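Local coordinates for protein porphyranase B (Zobellia galactanivorans, PDB 3JUU) that cleaves the sulfated red-algal polysaccharide porphyran at the (1->4) linkages between beta-D-galactopyranose and alpha-L-galactopyranose-6-sulfate, at residues 50-55 with 96-101; 31-36 with 236-241. One frame throughout, in Å; residues are numbered along the deposited sequence.

Contact 1: 50-55 with 96-101; sequences SGQGWI and GGYVGS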
loop_
_atom_site.group_PDB
_atom_site.type_symbol
_atom_site.label_atom_id
_atom_site.label_comp_id
_atom_site.label_asym_id
_atom_site.label_seq_id
_atom_site.Cartn_x
_atom_site.Cartn_y
_atom_site.Cartn_z
ATOM N N SER A 50 0.731 15.729 0.800
ATOM C CA SER A 50 1.460 16.683 -0.083
ATOM C C SER A 50 2.732 16.960 0.647
ATOM O O SER A 50 2.780 16.782 1.894
ATOM C CB SER A 50 0.637 18.022 -0.271
ATOM O OG SER A 50 0.464 18.633 0.977
ATOM N N GLY A 51 3.742 17.461 -0.056
ATOM C CA GLY A 51 5.051 17.801 0.526
ATOM C C GLY A 51 5.963 16.594 0.658
ATOM O O GLY A 51 7.114 16.721 1.103
ATOM N N GLN A 52 5.433 15.388 0.378
ATOM C CA GLN A 52 6.273 14.168 0.408
ATOM C C GLN A 52 7.401 14.131 -0.649
ATOM O O GLN A 52 7.313 14.817 -1.687
ATOM C CB GLN A 52 5.401 12.918 0.325
ATOM C CG GLN A 52 4.900 12.548 -1.129
ATOM C CD GLN A 52 3.715 13.416 -1.552
ATOM O OE1 GLN A 52 3.167 14.182 -0.751
ATOM N NE2 GLN A 52 3.292 13.271 -2.801
ATOM N N GLY A 53 8.421 13.290 -0.423
ATOM C CA GLY A 53 9.581 13.140 -1.377
ATOM C C GLY A 53 9.090 12.648 -2.762
ATOM O O GLY A 53 9.563 13.123 -3.779
ATOM N N TRP A 54 8.161 11.704 -2.809
ATOM C CA TRP A 54 7.795 11.103 -4.096
ATOM C C TRP A 54 6.588 11.832 -4.703
ATOM O O TRP A 54 5.488 11.786 -4.159
ATOM C CB TRP A 54 7.556 9.610 -3.887
ATOM C CG TRP A 54 7.299 8.843 -5.163
ATOM C CD1 TRP A 54 7.789 9.142 -6.414
ATOM C CD2 TRP A 54 6.486 7.649 -5.294
ATOM N NE1 TRP A 54 7.305 8.166 -7.320
ATOM C CE2 TRP A 54 6.495 7.275 -6.641
ATOM C CE3 TRP A 54 5.748 6.861 -4.376
ATOM C CZ2 TRP A 54 5.812 6.127 -7.104
ATOM C CZ3 TRP A 54 5.091 5.759 -4.817
ATOM C CH2 TRP A 54 5.123 5.373 -6.160
ATOM N N ILE A 55 6.804 12.532 -5.814
ATOM C CA ILE A 55 5.686 13.278 -6.412
ATOM C C ILE A 55 4.782 12.417 -7.306
ATOM O O ILE A 55 3.706 12.878 -7.693
ATOM C CB ILE A 55 6.229 14.518 -7.247
ATOM C CG1 ILE A 55 6.891 14.046 -8.529
ATOM C CG2 ILE A 55 7.146 15.376 -6.299
ATOM C CD1 ILE A 55 7.257 15.225 -9.469
ATOM N N GLY A 96 -3.103 10.958 -9.533
ATOM C CA GLY A 96 -3.375 9.861 -8.550
ATOM C C GLY A 96 -3.309 10.494 -7.195
ATOM O O GLY A 96 -3.695 11.678 -7.023
ATOM N N GLY A 97 -2.891 9.725 -6.167
ATOM C CA GLY A 97 -2.858 10.306 -4.849
ATOM C C GLY A 97 -1.946 9.475 -3.970
ATOM O O GLY A 97 -1.663 8.275 -4.251
ATOM N N TYR A 98 -1.506 10.127 -2.893
ATOM C CA TYR A 98 -0.479 9.531 -2.004
ATOM C C TYR A 98 -0.918 9.859 -0.617
ATOM O O TYR A 98 -1.319 11.042 -0.330
ATOM C CB TYR A 98 0.882 10.140 -2.332
ATOM C CG TYR A 98 2.011 9.891 -1.294
ATOM C CD1 TYR A 98 3.038 9.027 -1.573
ATOM C CD2 TYR A 98 1.974 10.512 -0.008
ATOM C CE1 TYR A 98 4.077 8.801 -0.659
ATOM C CE2 TYR A 98 3.014 10.289 0.918
ATOM C CZ TYR A 98 4.058 9.450 0.544
ATOM O OH TYR A 98 5.103 9.238 1.358
ATOM N N VAL A 99 -0.935 8.840 0.240
ATOM C CA VAL A 99 -1.205 9.103 1.651
ATOM C C VAL A 99 -0.140 8.303 2.426
ATOM O O VAL A 99 -0.111 7.069 2.276
ATOM C CB VAL A 99 -2.624 8.589 2.060
ATOM C CG1 VAL A 99 -2.901 8.967 3.586
ATOM C CG2 VAL A 99 -3.744 9.162 1.162
ATOM N N GLY A 100 0.731 8.972 3.187
ATOM C CA GLY A 100 1.754 8.307 3.970
ATOM C C GLY A 100 1.643 8.631 5.461
ATOM O O GLY A 100 1.291 9.777 5.857
ATOM N N SER A 101 1.876 7.618 6.306
ATOM C CA SER A 101 1.832 7.890 7.794
ATOM C C SER A 101 2.998 8.752 8.205
ATOM O O SER A 101 4.148 8.499 7.813
ATOM C CB SER A 101 1.749 6.564 8.629
ATOM O OG SER A 101 2.973 5.818 8.536
HETATM O O HOH W 1 7.440 9.998 -0.276
#

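Contact 2: 31-36 with 236-241; sequences ENMSDE and MYLRMV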
loop_
_atom_site.group_PDB
_atom_site.type_symbol
_atom_site.label_atom_id
_atom_site.label_comp_id
_atom_site.label_asym_id
_atom_site.label_seq_id
_atom_site.Cartn_x
_atom_site.Cartn_y
_atom_site.Cartn_z
ATOM N N GLU A 31 -2.378 3.964 17.884
ATOM C CA GLU A 31 -3.323 5.046 17.577
ATOM C C GLU A 31 -2.796 5.944 16.476
ATOM O O GLU A 31 -3.529 6.290 15.556
ATOM C CB GLU A 31 -3.555 5.954 18.820
ATOM C CG GLU A 31 -4.108 5.219 19.950
ATOM C CD GLU A 31 -5.497 4.809 19.665
ATOM O OE1 GLU A 31 -6.209 5.561 18.951
ATOM O OE2 GLU A 31 -5.879 3.718 20.118
ATOM N N ASN A 32 -1.538 6.327 16.538
ATOM C CA ASN A 32 -1.027 7.270 15.538
ATOM C C ASN A 32 -0.737 6.697 14.118
ATOM O O ASN A 32 -0.222 7.395 13.223
ATOM C CB ASN A 32 0.177 8.056 16.095
ATOM C CG ASN A 32 1.429 7.203 16.269
ATOM O OD1 ASN A 32 1.550 6.051 15.771
ATOM N ND2 ASN A 32 2.397 7.788 16.947
ATOM N N MET A 33 -1.026 5.386 13.947
ATOM C CA MET A 33 -0.937 4.721 12.621
ATOM C C MET A 33 -2.240 4.046 12.266
ATOM O O MET A 33 -2.281 3.143 11.386
ATOM C CB MET A 33 0.219 3.713 12.599
ATOM C CG MET A 33 1.558 4.384 12.803
ATOM S SD MET A 33 2.947 3.218 12.761
ATOM C CE MET A 33 3.002 2.927 10.968
ATOM N N SER A 34 -3.333 4.487 12.889
ATOM C CA SER A 34 -4.607 3.881 12.652
ATOM C C SER A 34 -5.665 4.983 12.425
ATOM O O SER A 34 -5.551 6.039 13.005
ATOM C CB SER A 34 -5.036 2.990 13.839
ATOM O OG SER A 34 -4.017 1.995 14.078
ATOM N N ASP A 35 -6.647 4.721 11.596
ATOM C CA ASP A 35 -7.676 5.745 11.282
ATOM C C ASP A 35 -8.882 5.053 10.702
ATOM O O ASP A 35 -8.768 4.173 9.812
ATOM C CB ASP A 35 -7.121 6.787 10.287
ATOM C CG ASP A 35 -7.771 8.192 10.460
ATOM O OD1 ASP A 35 -8.948 8.219 10.836
ATOM O OD2 ASP A 35 -7.089 9.201 10.154
ATOM N N GLU A 36 -10.068 5.418 11.227
ATOM C CA GLU A 36 -11.348 4.936 10.688
ATOM C C GLU A 36 -11.834 5.916 9.609
ATOM O O GLU A 36 -12.748 5.577 8.867
ATOM C CB GLU A 36 -12.407 4.854 11.821
ATOM C CG GLU A 36 -12.086 3.836 12.891
ATOM C CD GLU A 36 -11.978 2.422 12.307
ATOM O OE1 GLU A 36 -12.904 1.981 11.601
ATOM O OE2 GLU A 36 -10.965 1.743 12.573
ATOM N N MET A 236 9.294 1.451 9.811
ATOM C CA MET A 236 8.643 1.661 8.511
ATOM C C MET A 236 7.367 2.477 8.676
ATOM O O MET A 236 6.837 2.596 9.771
ATOM C CB MET A 236 8.344 0.332 7.801
ATOM C CG MET A 236 9.649 -0.251 7.229
ATOM S SD MET A 236 9.380 -1.485 5.907
ATOM C CE MET A 236 9.039 -2.961 6.792
ATOM N N TYR A 237 6.892 3.054 7.556
ATOM C CA TYR A 237 5.765 4.015 7.510
ATOM C C TYR A 237 4.781 3.494 6.530
ATOM O O TYR A 237 5.228 2.918 5.494
ATOM C CB TYR A 237 6.260 5.402 7.017
ATOM C CG TYR A 237 7.337 5.976 7.966
ATOM C CD1 TYR A 237 6.979 6.882 9.018
ATOM C CD2 TYR A 237 8.684 5.511 7.897
ATOM C CE1 TYR A 237 7.971 7.392 9.914
ATOM C CE2 TYR A 237 9.663 5.989 8.800
ATOM C CZ TYR A 237 9.272 6.915 9.812
ATOM O OH TYR A 237 10.237 7.374 10.702
ATOM N N LEU A 238 3.489 3.732 6.807
ATOM C CA LEU A 238 2.404 3.261 5.953
ATOM C C LEU A 238 2.268 4.098 4.676
ATOM O O LEU A 238 2.654 5.319 4.628
ATOM C CB LEU A 238 1.067 3.273 6.678
ATOM C CG LEU A 238 0.924 2.170 7.746
ATOM C CD1 LEU A 238 -0.243 2.523 8.696
ATOM C CD2 LEU A 238 0.701 0.779 7.145
ATOM N N ARG A 239 1.773 3.426 3.652
ATOM C CA ARG A 239 1.519 4.068 2.366
ATOM C C ARG A 239 0.185 3.556 1.825
ATOM O O ARG A 239 -0.036 2.324 1.752
ATOM C CB ARG A 239 2.563 3.659 1.336
ATOM C CG ARG A 239 3.998 4.098 1.686
ATOM C CD ARG A 239 4.184 5.634 1.333
ATOM N NE ARG A 239 5.537 6.068 1.666
ATOM C CZ ARG A 239 5.908 6.616 2.827
ATOM N NH1 ARG A 239 5.083 6.685 3.827
ATOM N NH2 ARG A 239 7.163 7.067 2.937
ATOM N N MET A 240 -0.665 4.481 1.340
ATOM C CA MET A 240 -1.835 4.112 0.536
ATOM C C MET A 240 -1.717 5.009 -0.723
ATOM O O MET A 240 -1.807 6.260 -0.639
ATOM C CB MET A 240 -3.152 4.414 1.317
ATOM C CG MET A 240 -3.412 3.437 2.524
ATOM S SD MET A 240 -2.561 4.192 4.021
ATOM C CE MET A 240 -3.633 5.533 4.548
ATOM N N VAL A 241 -1.499 4.384 -1.878
ATOM C CA VAL A 241 -1.019 5.147 -3.047
ATOM C C VAL A 241 -1.752 4.653 -4.258
ATOM O O VAL A 241 -1.977 3.426 -4.448
ATOM C CB VAL A 241 0.534 5.012 -3.223
ATOM C CG1 VAL A 241 1.017 5.562 -4.620
ATOM C CG2 VAL A 241 1.267 5.731 -2.027
#

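Contact 1: 50-55 with 96-101
At the probable substrate-binding cleft of this GH16 jelly roll, the loop following strand 47-48 lays Gln-52 and Trp-54 against Tyr-98 of strand 90-101. The main element is a stack of amide on ring: the Gln-52 carboxamide and the phenol ring lie in planes only 9° apart. Gln-52 CG stands over the middle of one ring face, 3.5 Å from the centroid of the Tyr-98 ring and 10° off its normal, which meets the geometry of a CH-pi contact. The two side chains run past each other in opposite directions, so Gln-52 CB lies near Tyr-98 CZ at 3.7 Å while Gln-52 NE2 reaches back to Tyr-98 CG at 3.9 Å. Gln-52 CG is tucked between the backbone N and the carbonyl carbon (chi1 80°), and a second bend at chi2 lays the amide flat along the ring. Rotation of that amide is fixed by a hydrogen bond from Gln-52 NE2 to Trp-54 O, 3.0 Å long and near the amide plane. Trp-54 adds a looser contact at the ring edge, its CE3 lying 4.5 Å from Tyr-98 CD1. A water accepts from Trp-54 N at 3.1 Å and also hydrogen-bonds Tyr-98 OH. With an alanine at Tyr-98, the Gln-52 amide would probably lose the surface it lies on and the water its phenolic partner, leaving the loop freer to shift. Trp-54 and Glu-243, whose side chains touch, both probably bind substrate, consistent with the carbohydrate-binding cleft on the concave face of a GH16 beta-sandwich.

Contact 2: 31-36 with 236-241
No aromatic ring or side-chain amide enters the contact between Met-33 and Leu-238; the flat groups engaged are two backbone carbonyls, each met at its oxygen end. Leu-238 CD1 approaches Met-33 O to 3.4 Å, and Met-33 CE comes within 4.0 Å of Met-236 O. Neither approach is a hydrogen bond, but Met-33 O is satisfied by Ser-272 OG. Between the side chains the evidence is of apolar packing: Met-33 CE lies 3.9 Å from Leu-238 CG and 4.0 Å from Leu-238 CD1, the two chains crossing obliquely. Met-33 runs extended as far as its sulfur and then turns at chi3 (75°), which swings the CE methyl onto the leucine branch point. Further back along the same side chain, Met-33 CB also lies 4.1 Å from Leu-238 CD1, so this one methyl touches Met-33 near its root and at its end as well as at its carbonyl.

The next residue, Arg-239, projects from the other side of the strand. Its NH1 donates to Leu-238 O at 2.9 Å from above the carbonyl plane, although the acceptor stays near the guanidinium plane. Arg-239 NH2 forms a salt bridge with Glu-130, and NE forms one with the sulfonate of a MES molecule, probably from the crystallisation liquor.

Leu-238 is buried and also touches Phe-125 and Leu-127 of the adjacent strand 122-128, as well as Val-270 and Ser-272 of strand 264-276. Met-33 adds Ser-101 and Met-105. The contact thus lies in the sandwich interior, where the loop after strand 26-29 and strand 264-276 pack against strand 237-242, flanked by strands 90-101 and 122-128.

From the N terminus, the chain passes through 31-36, then 50-55, before reaching strand 90-101, where contact 1 closes a loop of 40 intervening residues. Strand 237-242 arrives much later and closes contact 2 over 199 residues, so contact 1 is nested within it. Their centres lie 13 Å apart, and strands 90-101 and 237-242, which carry the second segments of the two contacts, are antiparallel neighbours: Ser-101 OG meets Leu-238 N at 2.8 Å, and Val-99 O meets Met-240 N at the same distance, both probable hydrogen bonds. Contact 1 ties a cleft loop to one side of this strand pair, whereas contact 2 joins its other side to an N-terminal loop inside the sandwich.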